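Local atomic coordinates of L-iditol 2-dehydrogenase (Clostridium scindens, PDB entry 4OH1), a protein that probably acts as a zinc-dependent dehydrogenase that oxidises L-iditol or related polyols with NAD+. Residues L257-L262 / L280-Q285; Y221-A226 / E232-L237; V177-A182 / M188-A193; G239-C244 / D291-H296. All coordinates share one frame; numbering follows the deposited sequence.

Contact 1 of 4, residues L257-L262 / L280-Q285; sequences LGLQLL and LPVNLQ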
loop_
_atom_site.group_PDB
_atom_site.type_symbol
_atom_site.label_atom_id
_atom_site.label_comp_id
_atom_site.label_asym_id
_atom_site.label_seq_id
_atom_site.Cartn_x
_atom_site.Cartn_y
_atom_site.Cartn_z
ATOM N N LEU A 257 -5.674 -19.716 19.237
ATOM C CA LEU A 257 -4.311 -19.509 19.741
ATOM C C LEU A 257 -3.543 -18.470 18.855
ATOM O O LEU A 257 -2.875 -17.546 19.326
ATOM C CB LEU A 257 -3.576 -20.850 19.762
ATOM C CG LEU A 257 -2.088 -20.782 20.109
ATOM C CD1 LEU A 257 -1.842 -20.168 21.438
ATOM C CD2 LEU A 257 -1.483 -22.177 20.012
ATOM N N GLY A 258 -3.706 -18.604 17.559
ATOM C CA GLY A 258 -3.213 -17.610 16.637
ATOM C C GLY A 258 -3.590 -16.192 16.990
ATOM O O GLY A 258 -2.731 -15.305 17.023
ATOM N N LEU A 259 -4.864 -15.959 17.252
ATOM C CA LEU A 259 -5.306 -14.598 17.576
ATOM C C LEU A 259 -4.634 -14.116 18.858
ATOM O O LEU A 259 -4.215 -12.951 18.983
ATOM C CB LEU A 259 -6.827 -14.553 17.710
ATOM C CG LEU A 259 -7.496 -13.200 17.896
ATOM C CD1 LEU A 259 -7.255 -12.285 16.729
ATOM C CD2 LEU A 259 -9.014 -13.435 18.082
ATOM N N GLN A 260 -4.493 -15.011 19.820
ATOM C CA GLN A 260 -3.853 -14.635 21.076
ATOM C C GLN A 260 -2.398 -14.237 20.966
ATOM O O GLN A 260 -1.941 -13.374 21.677
ATOM C CB GLN A 260 -3.952 -15.781 22.053
ATOM C CG GLN A 260 -5.352 -15.988 22.513
ATOM C CD GLN A 260 -5.432 -17.018 23.607
ATOM O OE1 GLN A 260 -4.686 -18.019 23.612
ATOM N NE2 GLN A 260 -6.341 -16.778 24.560
ATOM N N LEU A 261 -1.697 -14.914 20.068
ATOM C CA LEU A 261 -0.289 -14.656 19.728
ATOM C C LEU A 261 -0.049 -13.378 18.963
ATOM O O LEU A 261 1.044 -12.835 18.944
ATOM C CB LEU A 261 0.254 -15.799 18.858
ATOM C CG LEU A 261 0.434 -17.145 19.523
ATOM C CD1 LEU A 261 0.666 -18.180 18.453
ATOM C CD2 LEU A 261 1.553 -17.151 20.520
ATOM N N LEU A 262 -1.079 -12.872 18.348
ATOM C CA LEU A 262 -0.944 -11.765 17.472
ATOM C C LEU A 262 -0.607 -10.437 18.215
ATOM O O LEU A 262 -1.265 -10.048 19.153
ATOM C CB LEU A 262 -2.254 -11.635 16.660
ATOM C CG LEU A 262 -2.102 -10.668 15.462
ATOM C CD1 LEU A 262 -1.193 -11.202 14.399
ATOM C CD2 LEU A 262 -3.498 -10.408 14.892
ATOM N N LEU A 280 -14.524 -18.285 15.471
ATOM C CA LEU A 280 -13.505 -17.518 16.163
ATOM C C LEU A 280 -14.189 -16.356 16.903
ATOM O O LEU A 280 -14.685 -15.410 16.286
ATOM C CB LEU A 280 -12.494 -16.979 15.168
ATOM C CG LEU A 280 -11.343 -16.202 15.772
ATOM C CD1 LEU A 280 -10.422 -17.112 16.560
ATOM C CD2 LEU A 280 -10.603 -15.567 14.681
ATOM N N PRO A 281 -14.228 -16.427 18.232
ATOM C CA PRO A 281 -14.803 -15.344 18.987
ATOM C C PRO A 281 -13.795 -14.232 19.054
ATOM O O PRO A 281 -12.661 -14.445 19.496
ATOM C CB PRO A 281 -15.018 -15.947 20.371
ATOM C CG PRO A 281 -14.859 -17.382 20.184
ATOM C CD PRO A 281 -13.883 -17.547 19.111
ATOM N N VAL A 282 -14.177 -13.072 18.557
ATOM C CA VAL A 282 -13.272 -11.963 18.562
ATOM C C VAL A 282 -13.766 -11.053 19.616
ATOM O O VAL A 282 -14.953 -10.768 19.680
ATOM C CB VAL A 282 -13.212 -11.260 17.221
ATOM C CG1 VAL A 282 -12.357 -10.032 17.330
ATOM C CG2 VAL A 282 -12.591 -12.187 16.205
ATOM N N ASN A 283 -12.857 -10.610 20.482
ATOM C CA ASN A 283 -13.229 -9.646 21.484
ATOM C C ASN A 283 -13.024 -8.249 20.938
ATOM O O ASN A 283 -11.904 -7.823 20.703
ATOM C CB ASN A 283 -12.439 -9.870 22.759
ATOM C CG ASN A 283 -12.917 -9.018 23.881
ATOM O OD1 ASN A 283 -12.950 -7.788 23.792
ATOM N ND2 ASN A 283 -13.297 -9.657 24.977
ATOM N N LEU A 284 -14.124 -7.535 20.751
ATOM C CA LEU A 284 -14.119 -6.212 20.145
ATOM C C LEU A 284 -13.286 -5.229 20.926
ATOM O O LEU A 284 -12.602 -4.374 20.355
ATOM C CB LEU A 284 -15.559 -5.705 20.029
ATOM C CG LEU A 284 -16.361 -6.554 19.022
ATOM C CD1 LEU A 284 -17.792 -6.318 19.203
ATOM C CD2 LEU A 284 -15.957 -6.237 17.582
ATOM N N GLN A 285 -13.367 -5.342 22.239
ATOM C CA GLN A 285 -12.660 -4.439 23.146
ATOM C C GLN A 285 -11.192 -4.755 23.165
ATOM O O GLN A 285 -10.389 -3.881 23.018
ATOM C CB GLN A 285 -13.206 -4.528 24.582
ATOM C CG GLN A 285 -12.510 -3.589 25.577
ATOM C CD GLN A 285 -12.958 -2.117 25.414
ATOM O OE1 GLN A 285 -13.895 -1.805 24.663
ATOM N NE2 GLN A 285 -12.273 -1.208 26.114
#

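Contact 2 of 4, residues Y221-A226 / E232-L237; sequences YALNSA and ERAIEL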
loop_
_atom_site.group_PDB
_atom_site.type_symbol
_atom_site.label_atom_id
_atom_site.label_comp_id
_atom_site.label_asym_id
_atom_site.label_seq_id
_atom_site.Cartn_x
_atom_site.Cartn_y
_atom_site.Cartn_z
ATOM N N TYR A 221 11.928 -21.537 15.794
ATOM C CA TYR A 221 11.405 -22.323 16.879
ATOM C C TYR A 221 10.252 -23.159 16.360
ATOM O O TYR A 221 9.558 -22.788 15.410
ATOM C CB TYR A 221 10.899 -21.399 17.997
ATOM C CG TYR A 221 11.948 -20.462 18.487
ATOM C CD1 TYR A 221 13.021 -20.932 19.237
ATOM C CD2 TYR A 221 11.921 -19.132 18.161
ATOM C CE1 TYR A 221 13.999 -20.099 19.682
ATOM C CE2 TYR A 221 12.934 -18.268 18.597
ATOM C CZ TYR A 221 13.953 -18.786 19.355
ATOM O OH TYR A 221 14.958 -17.995 19.786
ATOM N N ALA A 222 10.038 -24.274 17.009
ATOM C CA ALA A 222 8.957 -25.173 16.653
ATOM C C ALA A 222 8.350 -25.724 17.924
ATOM O O ALA A 222 9.027 -26.364 18.692
ATOM C CB ALA A 222 9.466 -26.273 15.788
ATOM N N LEU A 223 7.073 -25.431 18.152
ATOM C CA LEU A 223 6.478 -25.692 19.441
ATOM C C LEU A 223 5.238 -26.535 19.339
ATOM O O LEU A 223 4.482 -26.478 18.351
ATOM C CB LEU A 223 6.092 -24.377 20.101
ATOM C CG LEU A 223 7.209 -23.374 20.385
ATOM C CD1 LEU A 223 6.648 -22.076 20.933
ATOM C CD2 LEU A 223 8.191 -24.010 21.321
ATOM N N ASN A 224 4.998 -27.274 20.411
ATOM C CA ASN A 224 3.817 -28.107 20.505
ATOM C C ASN A 224 2.572 -27.334 20.920
ATOM O O ASN A 224 2.501 -26.820 22.045
ATOM C CB ASN A 224 4.053 -29.218 21.478
ATOM C CG ASN A 224 2.973 -30.261 21.389
ATOM O OD1 ASN A 224 1.761 -29.952 21.371
ATOM N ND2 ASN A 224 3.397 -31.493 21.233
ATOM N N SER A 225 1.575 -27.282 20.036
ATOM C CA SER A 225 0.433 -26.383 20.223
ATOM C C SER A 225 -0.578 -26.887 21.235
ATOM O O SER A 225 -1.476 -26.111 21.621
ATOM C CB SER A 225 -0.289 -26.102 18.915
ATOM O OG SER A 225 -0.598 -27.292 18.239
ATOM N N ALA A 226 -0.419 -28.162 21.621
ATOM C CA ALA A 226 -1.186 -28.840 22.664
ATOM C C ALA A 226 -0.609 -28.662 24.075
ATOM O O ALA A 226 -1.362 -28.666 25.025
ATOM C CB ALA A 226 -1.327 -30.350 22.343
ATOM N N GLU A 232 2.803 -18.378 26.075
ATOM C CA GLU A 232 3.748 -17.550 26.780
ATOM C C GLU A 232 5.126 -17.974 26.454
ATOM O O GLU A 232 5.958 -17.107 26.281
ATOM C CB GLU A 232 3.527 -17.538 28.316
ATOM C CG GLU A 232 2.257 -16.792 28.719
ATOM C CD GLU A 232 0.951 -17.656 28.622
ATOM O OE1 GLU A 232 0.868 -18.680 27.851
ATOM O OE2 GLU A 232 0.002 -17.298 29.373
ATOM N N ARG A 233 5.403 -19.275 26.336
ATOM C CA ARG A 233 6.748 -19.658 25.862
ATOM C C ARG A 233 7.023 -18.984 24.516
ATOM O O ARG A 233 8.058 -18.360 24.328
ATOM C CB ARG A 233 6.913 -21.158 25.718
ATOM C CG ARG A 233 6.722 -21.892 27.009
ATOM C CD ARG A 233 7.186 -23.375 26.937
ATOM N NE ARG A 233 6.191 -24.317 26.399
ATOM C CZ ARG A 233 5.056 -24.682 27.013
ATOM N NH1 ARG A 233 4.704 -24.165 28.197
ATOM N NH2 ARG A 233 4.243 -25.562 26.423
ATOM N N ALA A 234 6.055 -19.043 23.602
ATOM C CA ALA A 234 6.270 -18.513 22.272
ATOM C C ALA A 234 6.516 -17.027 22.307
ATOM O O ALA A 234 7.355 -16.515 21.586
ATOM C CB ALA A 234 5.084 -18.828 21.342
ATOM N N ILE A 235 5.806 -16.319 23.163
ATOM C CA ILE A 235 5.965 -14.881 23.218
ATOM C C ILE A 235 7.338 -14.543 23.845
ATOM O O ILE A 235 8.084 -13.665 23.341
ATOM C CB ILE A 235 4.814 -14.262 23.989
ATOM C CG1 ILE A 235 3.565 -14.297 23.117
ATOM C CG2 ILE A 235 5.129 -12.848 24.377
ATOM C CD1 ILE A 235 2.327 -14.317 23.983
ATOM N N GLU A 236 7.686 -15.277 24.897
ATOM C CA GLU A 236 9.034 -15.244 25.440
ATOM C C GLU A 236 10.049 -15.411 24.326
ATOM O O GLU A 236 10.867 -14.551 24.158
ATOM C CB GLU A 236 9.228 -16.331 26.509
ATOM C CG GLU A 236 10.592 -16.327 27.182
ATOM C CD GLU A 236 10.735 -15.254 28.294
ATOM O OE1 GLU A 236 9.834 -14.385 28.482
ATOM O OE2 GLU A 236 11.771 -15.286 29.003
ATOM N N LEU A 237 9.975 -16.478 23.528
ATOM C CA LEU A 237 11.026 -16.757 22.538
ATOM C C LEU A 237 11.187 -15.691 21.480
ATOM O O LEU A 237 12.266 -15.485 20.951
ATOM C CB LEU A 237 10.735 -18.068 21.863
ATOM C CG LEU A 237 10.915 -19.255 22.795
ATOM C CD1 LEU A 237 10.358 -20.462 22.120
ATOM C CD2 LEU A 237 12.382 -19.499 23.180
#

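Contact 3 of 4, residues V177-A182 / M188-A193; sequences VAIMGA and MLVQLA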
loop_
_atom_site.group_PDB
_atom_site.type_symbol
_atom_site.label_atom_id
_atom_site.label_comp_id
_atom_site.label_asym_id
_atom_site.label_seq_id
_atom_site.Cartn_x
_atom_site.Cartn_y
_atom_site.Cartn_z
ATOM N N VAL A 177 6.931 -14.053 12.892
ATOM C CA VAL A 177 5.942 -14.852 12.184
ATOM C C VAL A 177 5.583 -16.095 12.961
ATOM O O VAL A 177 6.462 -16.865 13.381
ATOM C CB VAL A 177 6.486 -15.287 10.791
ATOM C CG1 VAL A 177 5.501 -16.131 10.074
ATOM C CG2 VAL A 177 6.816 -14.111 9.975
ATOM N N ALA A 178 4.294 -16.284 13.171
ATOM C CA ALA A 178 3.785 -17.547 13.754
ATOM C C ALA A 178 2.999 -18.319 12.699
ATOM O O ALA A 178 2.070 -17.771 12.101
ATOM C CB ALA A 178 2.866 -17.263 14.946
ATOM N N ILE A 179 3.381 -19.571 12.472
ATOM C CA ILE A 179 2.690 -20.426 11.503
ATOM C C ILE A 179 2.035 -21.566 12.235
ATOM O O ILE A 179 2.710 -22.311 12.932
ATOM C CB ILE A 179 3.665 -20.974 10.433
ATOM C CG1 ILE A 179 4.241 -19.833 9.600
ATOM C CG2 ILE A 179 2.978 -22.025 9.506
ATOM C CD1 ILE A 179 5.526 -20.144 8.937
HETATM N N MSE A 180 0.716 -21.676 12.106
HETATM C CA MSE A 180 -0.050 -22.781 12.759
HETATM C C MSE A 180 -0.186 -23.885 11.710
HETATM O O MSE A 180 -0.857 -23.722 10.658
HETATM C CB MSE A 180 -1.424 -22.370 13.228
HETATM C CG MSE A 180 -1.575 -20.933 13.680
HETATM SE SE MSE A 180 -0.263 -20.469 15.113
HETATM C CE MSE A 180 -1.147 -21.656 16.349
ATOM N N GLY A 181 0.508 -24.974 11.975
ATOM C CA GLY A 181 0.440 -26.186 11.136
ATOM C C GLY A 181 1.768 -26.460 10.463
ATOM O O GLY A 181 2.299 -25.615 9.785
ATOM N N ALA A 182 2.324 -27.635 10.686
ATOM C CA ALA A 182 3.592 -28.025 10.063
ATOM C C ALA A 182 3.403 -29.014 8.911
ATOM O O ALA A 182 4.198 -29.955 8.752
ATOM C CB ALA A 182 4.504 -28.593 11.082
HETATM N N MSE A 188 6.182 -24.547 3.230
HETATM C CA MSE A 188 6.383 -23.487 2.236
HETATM C C MSE A 188 6.334 -22.073 2.865
HETATM O O MSE A 188 7.088 -21.207 2.454
HETATM C CB MSE A 188 5.331 -23.558 1.131
HETATM C CG MSE A 188 5.395 -24.862 0.382
HETATM SE SE MSE A 188 4.131 -25.026 -1.146
HETATM C CE MSE A 188 3.578 -26.876 -0.682
ATOM N N LEU A 189 5.420 -21.846 3.804
ATOM C CA LEU A 189 5.387 -20.579 4.546
ATOM C C LEU A 189 6.680 -20.367 5.368
ATOM O O LEU A 189 7.157 -19.258 5.490
ATOM C CB LEU A 189 4.182 -20.509 5.439
ATOM C CG LEU A 189 2.885 -20.315 4.647
ATOM C CD1 LEU A 189 1.708 -20.539 5.578
ATOM C CD2 LEU A 189 2.829 -18.931 3.998
ATOM N N VAL A 190 7.257 -21.415 5.913
ATOM C CA VAL A 190 8.509 -21.244 6.619
ATOM C C VAL A 190 9.547 -20.675 5.640
ATOM O O VAL A 190 10.231 -19.668 5.927
ATOM C CB VAL A 190 9.035 -22.525 7.275
ATOM C CG1 VAL A 190 10.453 -22.363 7.728
ATOM C CG2 VAL A 190 8.171 -22.912 8.487
ATOM N N GLN A 191 9.679 -21.305 4.485
ATOM C CA GLN A 191 10.672 -20.885 3.500
ATOM C C GLN A 191 10.390 -19.484 2.997
ATOM O O GLN A 191 11.324 -18.692 2.827
ATOM C CB GLN A 191 10.778 -21.873 2.361
ATOM C CG GLN A 191 11.360 -23.224 2.827
ATOM C CD GLN A 191 11.817 -24.138 1.713
ATOM O OE1 GLN A 191 12.205 -23.672 0.649
ATOM N NE2 GLN A 191 11.855 -25.442 1.984
ATOM N N LEU A 192 9.122 -19.181 2.765
ATOM C CA LEU A 192 8.735 -17.880 2.300
ATOM C C LEU A 192 8.862 -16.813 3.352
ATOM O O LEU A 192 9.111 -15.645 2.993
ATOM C CB LEU A 192 7.295 -17.867 1.762
ATOM C CG LEU A 192 7.029 -18.591 0.454
ATOM C CD1 LEU A 192 5.587 -18.576 0.202
ATOM C CD2 LEU A 192 7.784 -17.986 -0.720
ATOM N N ALA A 193 8.667 -17.169 4.622
ATOM C CA ALA A 193 8.870 -16.196 5.698
ATOM C C ALA A 193 10.352 -15.855 5.738
ATOM O O ALA A 193 10.672 -14.698 5.865
ATOM C CB ALA A 193 8.415 -16.696 7.041
#

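Contact 4 of 4, residues G239-C244 / D291-H296; sequences GGRYDC and DQKHIH. With EDO (1,2-ethanediol), chain F.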
loop_
_atom_site.group_PDB
_atom_site.type_symbol
_atom_site.label_atom_id
_atom_site.label_comp_id
_atom_site.label_asym_id
_atom_site.label_seq_id
_atom_site.Cartn_x
_atom_site.Cartn_y
_atom_site.Cartn_z
ATOM N N GLY A 239 10.459 -12.480 21.974
ATOM C CA GLY A 239 10.595 -11.177 22.573
ATOM C C GLY A 239 9.337 -10.343 22.463
ATOM O O GLY A 239 9.408 -9.130 22.441
ATOM N N GLY A 240 8.175 -10.982 22.439
ATOM C CA GLY A 240 6.960 -10.246 22.228
ATOM C C GLY A 240 6.012 -11.001 21.336
ATOM O O GLY A 240 6.278 -12.125 20.895
ATOM N N ARG A 241 4.860 -10.403 21.136
ATOM C CA ARG A 241 3.834 -11.051 20.369
ATOM C C ARG A 241 4.211 -11.009 18.862
ATOM O O ARG A 241 5.158 -10.323 18.480
ATOM C CB ARG A 241 2.495 -10.429 20.692
ATOM C CG ARG A 241 1.992 -10.884 22.017
ATOM C CD ARG A 241 0.559 -10.557 22.222
ATOM N NE ARG A 241 0.463 -9.204 22.702
ATOM C CZ ARG A 241 -0.615 -8.425 22.586
ATOM N NH1 ARG A 241 -1.698 -8.805 21.917
ATOM N NH2 ARG A 241 -0.575 -7.218 23.104
ATOM N N TYR A 242 3.511 -11.805 18.057
ATOM C CA TYR A 242 3.866 -12.015 16.677
ATOM C C TYR A 242 3.255 -11.027 15.699
ATOM O O TYR A 242 2.065 -10.772 15.729
ATOM C CB TYR A 242 3.562 -13.459 16.281
ATOM C CG TYR A 242 4.510 -14.423 16.928
ATOM C CD1 TYR A 242 4.337 -14.808 18.251
ATOM C CD2 TYR A 242 5.566 -14.954 16.241
ATOM C CE1 TYR A 242 5.233 -15.650 18.869
ATOM C CE2 TYR A 242 6.482 -15.840 16.864
ATOM C CZ TYR A 242 6.311 -16.157 18.163
ATOM O OH TYR A 242 7.167 -17.039 18.790
ATOM N N ASP A 243 4.067 -10.487 14.800
ATOM C CA ASP A 243 3.509 -9.517 13.824
ATOM C C ASP A 243 2.590 -10.151 12.765
ATOM O O ASP A 243 1.663 -9.517 12.294
ATOM C CB ASP A 243 4.597 -8.712 13.141
ATOM C CG ASP A 243 5.563 -8.075 14.143
ATOM O OD1 ASP A 243 5.156 -7.308 15.028
ATOM O OD2 ASP A 243 6.746 -8.377 14.044
ATOM N N CYS A 244 2.840 -11.414 12.453
ATOM C CA CYS A 244 2.204 -12.109 11.380
ATOM C C CYS A 244 1.789 -13.463 11.931
ATOM O O CYS A 244 2.605 -14.154 12.505
ATOM C CB CYS A 244 3.198 -12.328 10.248
ATOM S SG CYS A 244 4.000 -10.800 9.656
ATOM N N ASP A 291 -6.081 -3.510 20.933
ATOM C CA ASP A 291 -4.926 -4.064 20.220
ATOM C C ASP A 291 -4.788 -3.772 18.704
ATOM O O ASP A 291 -3.743 -4.035 18.104
ATOM C CB ASP A 291 -4.808 -5.576 20.521
ATOM C CG ASP A 291 -4.202 -5.836 21.899
ATOM O OD1 ASP A 291 -3.780 -4.861 22.578
ATOM O OD2 ASP A 291 -4.147 -7.008 22.277
ATOM N N GLN A 292 -5.820 -3.214 18.090
ATOM C CA GLN A 292 -5.730 -2.841 16.732
ATOM C C GLN A 292 -5.291 -4.045 15.845
ATOM O O GLN A 292 -4.462 -3.919 14.962
ATOM C CB GLN A 292 -4.776 -1.628 16.605
ATOM C CG GLN A 292 -4.996 -0.903 15.267
ATOM C CD GLN A 292 -4.314 0.440 15.139
ATOM O OE1 GLN A 292 -4.854 1.474 15.546
ATOM N NE2 GLN A 292 -3.114 0.431 14.548
ATOM N N LYS A 293 -5.848 -5.213 16.102
ATOM C CA LYS A 293 -5.519 -6.381 15.312
ATOM C C LYS A 293 -6.194 -6.345 13.929
ATOM O O LYS A 293 -7.142 -5.616 13.705
ATOM C CB LYS A 293 -5.827 -7.666 16.062
ATOM C CG LYS A 293 -4.953 -7.898 17.289
ATOM C CD LYS A 293 -5.520 -9.021 18.137
ATOM C CE LYS A 293 -4.591 -9.312 19.322
ATOM N NZ LYS A 293 -5.065 -10.526 20.006
ATOM N N HIS A 294 -5.584 -7.030 12.969
ATOM C CA HIS A 294 -6.134 -7.135 11.624
ATOM C C HIS A 294 -6.296 -8.621 11.374
ATOM O O HIS A 294 -5.315 -9.384 11.487
ATOM C CB HIS A 294 -5.239 -6.493 10.562
ATOM C CG HIS A 294 -4.724 -5.151 10.944
ATOM N ND1 HIS A 294 -5.449 -4.007 10.774
ATOM C CD2 HIS A 294 -3.560 -4.773 11.515
ATOM C CE1 HIS A 294 -4.769 -2.977 11.251
ATOM N NE2 HIS A 294 -3.626 -3.420 11.713
ATOM N N ILE A 295 -7.542 -9.009 11.068
ATOM C CA ILE A 295 -7.904 -10.412 10.822
ATOM C C ILE A 295 -8.375 -10.558 9.376
ATOM O O ILE A 295 -9.328 -9.882 8.945
ATOM C CB ILE A 295 -9.038 -10.775 11.785
ATOM C CG1 ILE A 295 -8.477 -10.727 13.214
ATOM C CG2 ILE A 295 -9.603 -12.147 11.467
ATOM C CD1 ILE A 295 -9.521 -10.773 14.249
ATOM N N HIS A 296 -7.725 -11.435 8.648
ATOM C CA HIS A 296 -7.985 -11.588 7.232
ATOM C C HIS A 296 -8.308 -13.008 6.873
ATOM O O HIS A 296 -7.745 -13.975 7.442
ATOM C CB HIS A 296 -6.736 -11.290 6.396
ATOM C CG HIS A 296 -6.038 -10.034 6.762
ATOM N ND1 HIS A 296 -6.456 -8.801 6.325
ATOM C CD2 HIS A 296 -4.920 -9.811 7.498
ATOM C CE1 HIS A 296 -5.640 -7.869 6.789
ATOM N NE2 HIS A 296 -4.712 -8.455 7.514
HETATM C C1 EDO F . 6.281 -6.320 18.716
HETATM O O1 EDO F . 6.459 -7.416 17.812
HETATM C C2 EDO F . 7.618 -5.617 18.898
HETATM O O2 EDO F . 8.133 -5.153 17.628
HETATM O O HOH W 1 -2.947 -11.158 21.686
#

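Contact 1 of 4, residues L257-L262 / L280-Q285
The carbonyl oxygen of Leu259, whose side chain carries this contact, is gripped by two donors: the backbone N of Leu262, with Leu262 N to Leu259 O at 3.2 Å, and the ammonium group of Lys293. Helix 252-261 belongs to the Rossmann-type domain and packs on its parallel sheet. Strand 279-283 is not part of that sheet and instead forms an antiparallel ladder with a strand of the second subunit. Between the two segments the axes run 10.0 Å apart at their closest, with their N-to-C directions 25° from parallel. At that spacing the backbones do not meet, and the nearest CA atoms, those of Leu259 and Val282, lie 8.4 Å apart.

A single methyl bridges the gap. With CG of Leu259 anti to the backbone N (chi1 -174°), the branch extends from the helix so that CD2 faces Leu280 CD1 and Val282 CG2. Leu259 CD2 lies 4.2 Å from Leu280 CD1, and its distance to Val282 CG2 is likewise 4.2 Å. The Pro281 carbonyl is a third neighbour, its O 4.0 Å from Leu259 CD2. The two methyl-methyl pairs are ordinary apolar contacts, and the whole contact buries 121 Å². Leu259 and Leu280 also both touch Tyr270, while Val282 packs on Val282 of the second subunit, so the side chains between helix and strand continue into the interface with that subunit. Where the strand passes into helix 284-290, Asn283 occupies the N-cap, its OD1 accepting a hydrogen bond from Ser286 N.

Contact 2 of 4, residues Y221-A226 / E232-L237
Leu237 lies over one face of the Tyr221 ring in a CH-pi contact: Leu237 CB is 4.0 Å from the ring centroid and only 13° off the ring normal. Its two methyls extend over the other side of the same face, where Leu237 CD2 comes within 3.9 Å of Tyr221 CE1 and CD1 sits over CG and CD1 of the ring. The carbonyl O of Leu237 approaches the phenol half, 3.7 Å from Tyr221 CE2. CG of Tyr221 lies beside the backbone N and anti to the carbonyl carbon (chi1 -56°), a rotation that turns one face of the ring to Leu237.

Two residues on, at Leu223, the packing is purely aliphatic. Leu223 CD1 presses against Ala234 CB at 3.6 Å, close for two methyls, where the CA atoms of Leu223 and Ala234 are 7.7 Å apart. The same Leu223 CD1 also reaches Leu237 CD1 at 4.2 Å.

The polar bonds lie beside the apolar contact. Asn224 OD1 accepts from Ala226 N at 2.8 Å, in the carbonyl plane, forming an Asx turn as the strand ends. Arg233 returns from the helix to a salt bridge with Glu227.

Strand 221-224 is the outermost of its sheet on this side within the chain, and the helix runs back antiparallel to it (169°). Together they open the beta-alpha-beta crossover that carries a Rossmann fold, strand order 3-2-1-4-5-6, from its third strand to its fourth.

Contact 3 of 4, residues V177-A182 / M188-A193
Ile179 supplies the tight part of this contact, pushing its terminal methyl into the backbone of the helix. Ile179 CD1 stands 3.7 Å from Val190 N and 3.8 Å from Leu189 C, so the methyl rests on the peptide link itself. Side-chain carbons flank it, with Leu189 CB at 3.8 Å from Ile179 CD1 and Val190 CG2 at 3.9 Å from that same CD1. The torsions explain the reach: CG1 is anti to the carbonyl carbon (chi1 -64°) and CD1 continues in a nearly extended line (chi2 157°), straight toward the helix.

The Val177 end is looser. A single pair holds it, Val177 CG2 to Ala193 CB at 4.2 Å, although the CA atoms of these residues are 7.2 Å apart, nearer than those of Ile179 and Leu189. The backbones are thus closer here even though the side-chain contact is longer. All five touching residues are buried, and the partly exposed part of the segments is Gly181, beyond the strand end. Its backbone angles would press a CB against the carbonyl O of Met180, which demands glycine and is consistent with the start of a Rossmann-type GxGxxG turn.

Strand and helix run antiparallel (170°) as the first two elements of a beta-alpha-beta unit. Strand 176-180 lies between strands 200-205 and 242-247 in the parallel sheet, while Met188 and Leu192, on another side of helix 184-194, pack against helix 156-168.

Contact 4 of 4, residues G239-C244 / D291-H296
Arg241 and Asp291 hold the closest backbone positions of the two segments, yet their CA atoms are 11.2 Å apart, so the reach comes mainly from the arginine. Arg241 comes two residues after Gly239, whose positive phi ends helix 230-238 in a Schellman motif, and Asp291 lies just beyond helix 284-290.

A bend in the Arg241 chain at chi3 (-84°) turns the guanidinium edge toward the carboxylate. The resulting salt bridge is one nearly straight hydrogen bond, Arg241 NH1 to Asp291 OD2 at 3.1 Å with an N-H...O angle of 164°. The acceptor lies close to the guanidinium plane, whereas NH1 meets OD2 from above the carboxylate, 56° out of its plane; this is a single-pronged bridge rather than a coplanar paired one.

Lys293, extended beyond CG, brings a second positive charge beside it, NZ being 4.2 Å from Arg241 NH1. One water accepts from both, 2.7 Å from Arg241 NH1 and 2.8 Å from Lys293 NZ. Asp287, salt-bridged to the lysine, and Asp291 probably offset the two positive charges; Leu259 O also accepts from Lys293 NZ. At the backbone end of Arg241, an ethanediol molecule, probably from the crystallisation liquor, lies near its carbonyl O and Asp243 OD1.

Farther along, strand 294-297 forms the edge of the parallel sheet within the chain. It pairs antiparallel with the second subunit, His294 bonding His296 there, the continuous dimer sheet characteristic of Rossmann domains in zinc-containing alcohol dehydrogenases.

Going from the N terminus, contact 3 closes first, joining strand 176-180 to the helix that follows it. Contact 2 does the same for strand 221-224 and helix 230-238, at the sheet edge within the chain. Contact 4 then opens directly after that helix, Ile235 O lying 2.8 Å from Gly240 N, and closes only at 291-296. Contact 1 falls entirely within that long excursion; no two contacts cross. The sheet links contacts 3 and 4 through neighbouring strands, Ala178 N being 2.8 Å from Cys244 O. Helix 252-261 joins contact 1 to contact 3 where Leu257 meets Met180, while contacts 1 and 4 both extend to the second subunit.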